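Local atomic coordinates of protection of telomeres protein poz1 (Schizosaccharomyces pombe, PDB entry 5WE0), a protein that binds telomeric DNA and negatively regulates telomerase and telomere length in fission yeast. Residues A[56-61]-A[104-109]; A[63-68]-A[94-99]; A[155-160]-A[194-199]. All blocks are in the same frame, centred on the assembly; numbering follows the deposited sequence.

Contact 1. Residues A[56-61]-A[104-109]; sequences MDIAFI and ENIELE
Ile-106 reaches into the angle between Asp-57, Ile-58 and Ile-61 and overlaps all three. Its CG1 packs against CB of Asp-57 at 3.7 Å, so the aliphatic root of this acidic residue serves as part of an apolar surface. Beyond it, Ile-106 CD1 meets CG1 of Ile-58 at 3.8 Å, and the two side chains cross at about a right angle. The same methyl lies 3.8 Å from the backbone N of Ile-58, close against the helix main chain. On the next turn Ile-61 CG1 stands 3.9 Å from Ile-106 CD1, the two chains running past each other in opposite directions. The extended Ile-106 chain explains this reach: with chi2 at 164°, CD1 is carried to the far end of the residue. The contact is helix-helix packing in an all-helical fold. The axes of segments 56-61 and 104-109, on helices 54-64 and 93-115, come within 9.8 Å and run at 135° to each other. At the margin, Asp-57 OD2 rests 3.7 Å from CB of Asn-105; carboxylate and amide planes are 40° apart, and no hydrogen bond joins the pair. Replacing Ile-106 with an alanine would probably open a gap facing Ile-58 and Ile-61 and cost Ile-58 its apolar neighbour in segment 104-109, while Ile-61 would keep Ala-99. Helix 209-230 adds Ile-220 against Ile-58 and Ile-61, and Tyr-219 and Thr-223 against Ile-106.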
loop_
_atom_site.group_PDB
_atom_site.type_symbol
_atom_site.label_atom_id
_atom_site.label_comp_id
_atom_site.label_asym_id
_atom_site.label_seq_id
_atom_site.Cartn_x
_atom_site.Cartn_y
_atom_site.Cartn_z
ATOM N N MET A 56 -7.640 0.327 8.291
ATOM C CA MET A 56 -6.268 0.177 8.766
ATOM C C MET A 56 -5.283 -0.024 7.616
ATOM O O MET A 56 -4.208 0.587 7.611
ATOM C CB MET A 56 -6.165 -1.002 9.743
ATOM C CG MET A 56 -6.982 -0.821 11.034
ATOM S SD MET A 56 -5.996 0.036 12.284
ATOM C CE MET A 56 -4.905 -1.287 12.844
ATOM N N ASP A 57 -5.615 -0.890 6.650
ATOM C CA ASP A 57 -4.770 -1.048 5.462
ATOM C C ASP A 57 -4.615 0.261 4.699
ATOM O O ASP A 57 -3.520 0.576 4.216
ATOM C CB ASP A 57 -5.331 -2.130 4.539
ATOM C CG ASP A 57 -5.034 -3.540 5.037
ATOM O OD1 ASP A 57 -4.072 -3.712 5.816
ATOM O OD2 ASP A 57 -5.732 -4.478 4.620
ATOM N N ILE A 58 -5.701 1.032 4.577
ATOM C CA ILE A 58 -5.657 2.299 3.850
ATOM C C ILE A 58 -4.725 3.273 4.544
ATOM O O ILE A 58 -3.936 3.967 3.895
ATOM C CB ILE A 58 -7.079 2.888 3.695
ATOM C CG1 ILE A 58 -7.882 2.083 2.675
ATOM C CG2 ILE A 58 -7.036 4.353 3.298
ATOM C CD1 ILE A 58 -9.348 2.466 2.629
ATOM N N ALA A 59 -4.832 3.365 5.873
ATOM C CA ALA A 59 -3.957 4.248 6.631
ATOM C C ALA A 59 -2.505 3.811 6.504
ATOM O O ALA A 59 -1.612 4.648 6.327
ATOM C CB ALA A 59 -4.386 4.271 8.101
ATOM N N PHE A 60 -2.259 2.499 6.529
ATOM C CA PHE A 60 -0.899 2.011 6.332
ATOM C C PHE A 60 -0.355 2.460 4.988
ATOM O O PHE A 60 0.762 2.971 4.900
ATOM C CB PHE A 60 -0.825 0.490 6.420
ATOM C CG PHE A 60 0.530 -0.018 6.052
ATOM C CD1 PHE A 60 1.583 0.078 6.953
ATOM C CD2 PHE A 60 0.790 -0.485 4.765
ATOM C CE1 PHE A 60 2.850 -0.344 6.593
ATOM C CE2 PHE A 60 2.053 -0.895 4.405
ATOM C CZ PHE A 60 3.083 -0.823 5.314
ATOM N N ILE A 61 -1.145 2.290 3.930
ATOM C CA ILE A 61 -0.698 2.673 2.591
ATOM C C ILE A 61 -0.433 4.175 2.521
ATOM O O ILE A 61 0.572 4.616 1.952
ATOM C CB ILE A 61 -1.743 2.234 1.537
ATOM C CG1 ILE A 61 -1.791 0.711 1.451
ATOM C CG2 ILE A 61 -1.457 2.885 0.184
ATOM C CD1 ILE A 61 -0.424 0.065 1.124
ATOM N N GLU A 104 -3.510 -5.048 -2.155
ATOM C CA GLU A 104 -4.352 -6.052 -2.784
ATOM C C GLU A 104 -5.584 -6.378 -1.938
ATOM O O GLU A 104 -6.673 -6.566 -2.491
ATOM C CB GLU A 104 -3.504 -7.288 -3.063
ATOM C CG GLU A 104 -4.196 -8.404 -3.773
ATOM C CD GLU A 104 -3.206 -9.491 -4.121
ATOM O OE1 GLU A 104 -2.790 -10.217 -3.191
ATOM O OE2 GLU A 104 -2.853 -9.615 -5.319
ATOM N N ASN A 105 -5.445 -6.445 -0.601
ATOM C CA ASN A 105 -6.626 -6.633 0.249
ATOM C C ASN A 105 -7.615 -5.492 0.053
ATOM O O ASN A 105 -8.819 -5.725 -0.070
ATOM C CB ASN A 105 -6.246 -6.716 1.730
ATOM C CG ASN A 105 -5.364 -7.920 2.066
ATOM O OD1 ASN A 105 -5.251 -8.870 1.290
ATOM N ND2 ASN A 105 -4.697 -7.854 3.226
ATOM N N ILE A 106 -7.117 -4.249 -0.013
ATOM C CA ILE A 106 -7.993 -3.102 -0.250
ATOM C C ILE A 106 -8.745 -3.279 -1.557
ATOM O O ILE A 106 -9.971 -3.122 -1.621
ATOM C CB ILE A 106 -7.184 -1.792 -0.258
ATOM C CG1 ILE A 106 -6.586 -1.504 1.113
ATOM C CG2 ILE A 106 -8.048 -0.645 -0.711
ATOM C CD1 ILE A 106 -5.468 -0.430 1.063
ATOM N N GLU A 107 -8.015 -3.614 -2.622
ATOM C CA GLU A 107 -8.641 -3.732 -3.929
ATOM C C GLU A 107 -9.660 -4.865 -3.929
ATOM O O GLU A 107 -10.726 -4.764 -4.555
ATOM C CB GLU A 107 -7.572 -3.957 -5.010
ATOM C CG GLU A 107 -8.102 -4.302 -6.416
ATOM C CD GLU A 107 -8.994 -3.225 -7.039
ATOM O OE1 GLU A 107 -9.117 -2.109 -6.480
ATOM O OE2 GLU A 107 -9.571 -3.485 -8.122
ATOM N N LEU A 108 -9.332 -5.951 -3.235
ATOM C CA LEU A 108 -10.229 -7.096 -3.149
ATOM C C LEU A 108 -11.544 -6.660 -2.518
ATOM O O LEU A 108 -12.623 -6.965 -3.026
ATOM C CB LEU A 108 -9.593 -8.217 -2.326
ATOM C CG LEU A 108 -8.848 -9.297 -3.115
ATOM C CD1 LEU A 108 -8.416 -10.431 -2.197
ATOM C CD2 LEU A 108 -9.709 -9.822 -4.253
ATOM N N GLU A 109 -11.440 -5.943 -1.405
ATOM C CA GLU A 109 -12.613 -5.435 -0.692
ATOM C C GLU A 109 -13.383 -4.400 -1.514
ATOM O O GLU A 109 -14.621 -4.370 -1.482
ATOM C CB GLU A 109 -12.185 -4.836 0.644
ATOM C CG GLU A 109 -13.334 -4.405 1.548
ATOM C CD GLU A 109 -13.185 -4.928 2.965
ATOM O OE1 GLU A 109 -12.439 -5.920 3.168
ATOM O OE2 GLU A 109 -13.792 -4.322 3.880
#

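Contact 2. Residues A[63-68]-A[94-99]; sequences YCFNLS and SLISNA
Phe-65 meets helix 93-115 with the outer part of its ring. CE1 lies 4.1 Å from Ile-96 CD1, and CE2 lies 4.1 Å from Ala-99 CB. Both methyls come obliquely to the ring. Its first torsion sets CG opposite the carbonyl carbon (chi1 -65°), and the ring is thereby carried across to the other helix. This is the closer part of the contact, and it is deeply buried. Leu-216 and Trp-209 of helix 209-230 and Ile-148 of helix 130-157 also touch the ring.

Cys-64 makes the looser part. Its SG stands 4.3 Å from Ala-99 CB and 4.4 Å from Leu-95 CD2. The sulfur also lies 4.0 Å above the plane of the Phe-65 ring, offset toward the rim. On this side, Cys-64 and Leu-95 also pack against side chains of another protein chain. The polar groups of Ser-97 and Asn-98 bond elsewhere, to Trp-174 and to an acidic side chain of that other chain.

Helix 54-64 ends here in a Schellman motif. Asn-66, with positive phi, is its C-prime residue; its N bonds to Tyr-63 O at 3.0 Å, and Leu-67 N pairs with Glu-62 O. Phe-65 is the first residue to leave helical geometry, just before Asn-66. No hydrogen bond crosses between the two segments, so the pairing rests on carbon and sulfur surfaces, that is, on shape and burial.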
loop_
_atom_site.group_PDB
_atom_site.type_symbol
_atom_site.label_atom_id
_atom_site.label_comp_id
_atom_site.label_asym_id
_atom_site.label_seq_id
_atom_site.Cartn_x
_atom_site.Cartn_y
_atom_site.Cartn_z
ATOM N N TYR A 63 0.401 6.114 4.993
ATOM C CA TYR A 63 1.576 6.420 5.808
ATOM C C TYR A 63 2.847 5.914 5.131
ATOM O O TYR A 63 3.795 6.674 4.917
ATOM C CB TYR A 63 1.404 5.791 7.199
ATOM C CG TYR A 63 2.518 6.089 8.208
ATOM C CD1 TYR A 63 2.981 7.387 8.410
ATOM C CD2 TYR A 63 3.089 5.068 8.969
ATOM C CE1 TYR A 63 3.996 7.652 9.332
ATOM C CE2 TYR A 63 4.093 5.329 9.891
ATOM C CZ TYR A 63 4.534 6.618 10.067
ATOM O OH TYR A 63 5.518 6.878 10.974
ATOM N N CYS A 64 2.829 4.651 4.697
ATOM C CA CYS A 64 3.990 4.022 4.067
ATOM C C CYS A 64 4.508 4.815 2.867
ATOM O O CYS A 64 5.722 4.994 2.703
ATOM C CB CYS A 64 3.607 2.608 3.643
ATOM S SG CYS A 64 4.911 1.720 2.820
ATOM N N PHE A 65 3.615 5.249 1.983
ATOM C CA PHE A 65 4.028 5.966 0.785
ATOM C C PHE A 65 3.892 7.470 0.947
ATOM O O PHE A 65 4.083 8.207 -0.027
ATOM C CB PHE A 65 3.245 5.470 -0.445
ATOM C CG PHE A 65 3.554 4.047 -0.786
ATOM C CD1 PHE A 65 4.759 3.716 -1.382
ATOM C CD2 PHE A 65 2.677 3.035 -0.446
ATOM C CE1 PHE A 65 5.074 2.399 -1.653
ATOM C CE2 PHE A 65 2.978 1.717 -0.732
ATOM C CZ PHE A 65 4.185 1.399 -1.328
ATOM N N ASN A 66 3.582 7.940 2.160
ATOM C CA ASN A 66 3.605 9.365 2.470
ATOM C C ASN A 66 2.683 10.139 1.522
ATOM O O ASN A 66 3.041 11.186 0.975
ATOM C CB ASN A 66 5.053 9.877 2.417
ATOM C CG ASN A 66 5.342 10.998 3.433
ATOM O OD1 ASN A 66 4.511 11.324 4.279
ATOM N ND2 ASN A 66 6.538 11.567 3.356
ATOM N N LEU A 67 1.476 9.594 1.313
ATOM C CA LEU A 67 0.551 10.158 0.328
ATOM C C LEU A 67 0.099 11.575 0.677
ATOM O O LEU A 67 -0.420 12.274 -0.201
ATOM C CB LEU A 67 -0.671 9.242 0.137
ATOM C CG LEU A 67 -0.322 7.875 -0.461
ATOM C CD1 LEU A 67 -1.592 7.064 -0.795
ATOM C CD2 LEU A 67 0.557 8.053 -1.691
ATOM N N SER A 68 0.263 12.004 1.939
ATOM C CA SER A 68 -0.061 13.378 2.332
ATOM C C SER A 68 0.783 14.424 1.619
ATOM O O SER A 68 0.368 15.589 1.568
ATOM C CB SER A 68 0.143 13.573 3.831
ATOM O OG SER A 68 -0.978 13.081 4.515
ATOM N N SER A 94 10.886 -6.503 2.500
ATOM C CA SER A 94 9.859 -7.100 3.343
ATOM C C SER A 94 8.689 -6.137 3.550
ATOM O O SER A 94 7.521 -6.522 3.398
ATOM C CB SER A 94 10.475 -7.519 4.676
ATOM O OG SER A 94 9.504 -8.103 5.522
ATOM N N LEU A 95 8.990 -4.866 3.853
ATOM C CA LEU A 95 7.948 -3.864 4.053
ATOM C C LEU A 95 7.126 -3.663 2.785
ATOM O O LEU A 95 5.889 -3.649 2.834
ATOM C CB LEU A 95 8.575 -2.540 4.503
ATOM C CG LEU A 95 7.686 -1.291 4.543
ATOM C CD1 LEU A 95 6.637 -1.384 5.646
ATOM C CD2 LEU A 95 8.513 -0.007 4.683
ATOM N N ILE A 96 7.796 -3.481 1.640
ATOM C CA ILE A 96 7.079 -3.201 0.399
ATOM C C ILE A 96 6.254 -4.411 -0.035
ATOM O O ILE A 96 5.153 -4.272 -0.570
ATOM C CB ILE A 96 8.066 -2.768 -0.701
ATOM C CG1 ILE A 96 8.765 -1.445 -0.331
ATOM C CG2 ILE A 96 7.327 -2.647 -2.037
ATOM C CD1 ILE A 96 7.793 -0.272 -0.018
ATOM N N SER A 97 6.753 -5.608 0.203
ATOM C CA SER A 97 5.966 -6.798 -0.087
ATOM C C SER A 97 4.692 -6.833 0.762
ATOM O O SER A 97 3.615 -7.186 0.260
ATOM C CB SER A 97 6.836 -8.036 0.143
ATOM O OG SER A 97 6.268 -9.182 -0.428
ATOM N N ASN A 98 4.796 -6.476 2.053
ATOM C CA ASN A 98 3.611 -6.401 2.905
ATOM C C ASN A 98 2.661 -5.312 2.433
ATOM O O ASN A 98 1.438 -5.507 2.411
ATOM C CB ASN A 98 4.007 -6.147 4.355
ATOM C CG ASN A 98 4.727 -7.336 4.986
ATOM O OD1 ASN A 98 4.704 -8.442 4.460
ATOM N ND2 ASN A 98 5.374 -7.101 6.120
ATOM N N ALA A 99 3.211 -4.159 2.042
ATOM C CA ALA A 99 2.378 -3.078 1.537
ATOM C C ALA A 99 1.593 -3.515 0.300
ATOM O O ALA A 99 0.436 -3.117 0.128
ATOM C CB ALA A 99 3.246 -1.857 1.229
#

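Contact 3. Residues A[155-160]-A[194-199]; sequences HFLEQE and RKRLIY
Arg-196 closes off the C-terminal end of helix 130-157, where the chain turns into a loop and meets helix 193-206. The arginine chain bends at chi3 (-56°), bringing the edge of its guanidinium to the end of the helix and the loop after it. NE donates to Leu-157 O at 2.8 Å, nearly straight at 171°, with the oxygen in the guanidinium plane. NH2 bonds to Glu-160 OE1 at 3.1 Å in a salt bridge, on the anti side of that oxygen and somewhat out of the carboxylate plane. A weak bond, bent to 122°, also runs from NH2 to Gln-159 O at 2.7 Å. Leu-157 O lies at the helix C-terminus, whose dipole would probably strengthen its hold on the cation. NH1 holds His-191 O, and Glu-160 OE2 pairs with Lys-192. Beside this polar grip, Leu-197 CD2 packs on Glu-158 CG at 3.7 Å, the chains crossing at about a right angle. The Glu-158 carboxylate is bound to Lys-204. The loop also ties back. Gln-159 NE2 donates to His-155 O at 3.0 Å and lies over the centre of the His-155 ring; Glu-158 N reaches the same oxygen from the opposite face of its plane.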
loop_
_atom_site.group_PDB
_atom_site.type_symbol
_atom_site.label_atom_id
_atom_site.label_comp_id
_atom_site.label_asym_id
_atom_site.label_seq_id
_atom_site.Cartn_x
_atom_site.Cartn_y
_atom_site.Cartn_z
ATOM N N HIS A 155 15.384 -0.327 -6.614
ATOM C CA HIS A 155 16.193 -0.272 -5.397
ATOM C C HIS A 155 17.106 -1.491 -5.291
ATOM O O HIS A 155 18.296 -1.351 -4.975
ATOM C CB HIS A 155 15.284 -0.163 -4.175
ATOM C CG HIS A 155 16.015 -0.065 -2.874
ATOM N ND1 HIS A 155 16.337 -1.171 -2.114
ATOM C CD2 HIS A 155 16.454 1.013 -2.178
ATOM C CE1 HIS A 155 16.956 -0.780 -1.014
ATOM N NE2 HIS A 155 17.043 0.540 -1.030
ATOM N N PHE A 156 16.567 -2.696 -5.554
ATOM C CA PHE A 156 17.388 -3.917 -5.583
ATOM C C PHE A 156 18.568 -3.767 -6.540
ATOM O O PHE A 156 19.711 -4.061 -6.185
ATOM C CB PHE A 156 16.553 -5.122 -6.039
ATOM C CG PHE A 156 15.818 -5.842 -4.938
ATOM C CD1 PHE A 156 16.497 -6.451 -3.903
ATOM C CD2 PHE A 156 14.422 -5.951 -4.976
ATOM C CE1 PHE A 156 15.805 -7.151 -2.915
ATOM C CE2 PHE A 156 13.724 -6.648 -3.982
ATOM C CZ PHE A 156 14.416 -7.242 -2.959
ATOM N N LEU A 157 18.302 -3.284 -7.760
ATOM C CA LEU A 157 19.322 -3.169 -8.799
ATOM C C LEU A 157 20.375 -2.104 -8.492
ATOM O O LEU A 157 21.415 -2.081 -9.154
ATOM C CB LEU A 157 18.683 -2.827 -10.140
ATOM C CG LEU A 157 17.773 -3.880 -10.758
ATOM C CD1 LEU A 157 16.955 -3.276 -11.891
ATOM C CD2 LEU A 157 18.591 -5.068 -11.220
ATOM N N GLU A 158 20.100 -1.182 -7.571
ATOM C CA GLU A 158 21.012 -0.101 -7.230
ATOM C C GLU A 158 21.946 -0.431 -6.069
ATOM O O GLU A 158 22.704 0.445 -5.633
ATOM C CB GLU A 158 20.208 1.159 -6.901
ATOM C CG GLU A 158 19.620 1.832 -8.131
ATOM C CD GLU A 158 19.160 3.268 -7.863
ATOM O OE1 GLU A 158 18.272 3.466 -6.994
ATOM O OE2 GLU A 158 19.675 4.195 -8.530
ATOM N N GLN A 159 21.888 -1.642 -5.537
ATOM C CA GLN A 159 22.777 -2.066 -4.470
ATOM C C GLN A 159 23.938 -2.879 -5.045
ATOM O O GLN A 159 23.855 -3.449 -6.137
ATOM C CB GLN A 159 22.025 -2.891 -3.418
ATOM C CG GLN A 159 20.644 -2.361 -3.000
ATOM C CD GLN A 159 20.702 -0.990 -2.332
ATOM O OE1 GLN A 159 21.396 -0.806 -1.340
ATOM N NE2 GLN A 159 19.938 -0.034 -2.859
ATOM N N GLU A 160 25.043 -2.905 -4.302
ATOM C CA GLU A 160 26.226 -3.660 -4.731
ATOM C C GLU A 160 26.943 -4.280 -3.522
ATOM O O GLU A 160 27.466 -3.575 -2.657
ATOM C CB GLU A 160 27.183 -2.776 -5.535
ATOM C CG GLU A 160 28.509 -3.451 -5.837
ATOM C CD GLU A 160 28.415 -4.517 -6.913
ATOM O OE1 GLU A 160 27.292 -4.885 -7.338
ATOM O OE2 GLU A 160 29.485 -5.014 -7.322
ATOM N N ARG A 194 27.837 -0.155 -12.670
ATOM C CA ARG A 194 27.753 1.101 -13.416
ATOM C C ARG A 194 26.687 1.030 -14.509
ATOM O O ARG A 194 26.002 2.024 -14.786
ATOM C CB ARG A 194 29.104 1.455 -14.034
ATOM C CG ARG A 194 30.084 2.070 -13.075
ATOM C CD ARG A 194 31.458 2.192 -13.702
ATOM N NE ARG A 194 32.407 2.788 -12.763
ATOM C CZ ARG A 194 33.022 2.112 -11.798
ATOM N NH1 ARG A 194 32.782 0.808 -11.660
ATOM N NH2 ARG A 194 33.880 2.732 -10.986
ATOM N N LYS A 195 26.530 -0.134 -15.146
ATOM C CA LYS A 195 25.516 -0.240 -16.183
ATOM C C LYS A 195 24.116 -0.317 -15.579
ATOM O O LYS A 195 23.193 0.337 -16.075
ATOM C CB LYS A 195 25.794 -1.440 -17.086
ATOM C CG LYS A 195 26.652 -1.077 -18.290
ATOM C CD LYS A 195 26.651 -2.177 -19.344
ATOM C CE LYS A 195 27.914 -2.103 -20.196
ATOM N NZ LYS A 195 28.586 -3.435 -20.312
ATOM N N ARG A 196 23.939 -1.103 -14.511
ATOM C CA ARG A 196 22.665 -1.113 -13.809
ATOM C C ARG A 196 22.246 0.291 -13.421
ATOM O O ARG A 196 21.078 0.664 -13.581
ATOM C CB ARG A 196 22.738 -1.993 -12.555
ATOM C CG ARG A 196 23.176 -3.390 -12.823
ATOM C CD ARG A 196 22.745 -4.306 -11.729
ATOM N NE ARG A 196 23.196 -3.903 -10.406
ATOM C CZ ARG A 196 24.299 -4.375 -9.838
ATOM N NH1 ARG A 196 25.051 -5.237 -10.505
ATOM N NH2 ARG A 196 24.654 -3.993 -8.619
ATOM N N LEU A 197 23.191 1.094 -12.927
ATOM C CA LEU A 197 22.844 2.425 -12.441
ATOM C C LEU A 197 22.464 3.361 -13.586
ATOM O O LEU A 197 21.533 4.161 -13.447
ATOM C CB LEU A 197 24.000 3.002 -11.620
ATOM C CG LEU A 197 24.285 2.329 -10.264
ATOM C CD1 LEU A 197 25.475 2.965 -9.613
ATOM C CD2 LEU A 197 23.102 2.400 -9.305
ATOM N N ILE A 198 23.147 3.257 -14.730
ATOM C CA ILE A 198 22.785 4.068 -15.891
ATOM C C ILE A 198 21.378 3.711 -16.352
ATOM O O ILE A 198 20.552 4.586 -16.641
ATOM C CB ILE A 198 23.805 3.884 -17.032
ATOM C CG1 ILE A 198 25.122 4.596 -16.725
ATOM C CG2 ILE A 198 23.232 4.380 -18.362
ATOM C CD1 ILE A 198 26.203 4.323 -17.750
ATOM N N TYR A 199 21.090 2.410 -16.423
ATOM C CA TYR A 199 19.784 1.959 -16.879
ATOM C C TYR A 199 18.690 2.345 -15.888
ATOM O O TYR A 199 17.603 2.770 -16.288
ATOM C CB TYR A 199 19.811 0.442 -17.075
ATOM C CG TYR A 199 18.427 -0.186 -17.061
ATOM C CD1 TYR A 199 17.770 -0.449 -15.845
ATOM C CD2 TYR A 199 17.786 -0.547 -18.246
ATOM C CE1 TYR A 199 16.518 -0.978 -15.817
ATOM C CE2 TYR A 199 16.527 -1.116 -18.215
ATOM C CZ TYR A 199 15.913 -1.329 -16.996
ATOM O OH TYR A 199 14.672 -1.890 -16.948
#

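Overall arrangement
Contacts 1 and 2 join the same two helices, 54-64 and 93-115. Their centres are 11 Å apart, and they touch through Phe-60 and Ile-61 against Ala-99 and Leu-95. Along the chain, contact 2 falls within the span between the two segments of contact 1. Together they make one continuous buried seam near the centre of the folded chain. Contact 3 comes later in sequence and joins helix 130-157 to helix 193-206. Its centre lies about 22 Å from that of contact 2 and about 31 Å from that of contact 1. It touches neither. The core seam is largely apolar; the end of helix 130-157 is tied separately, mostly by polar groups, at the periphery.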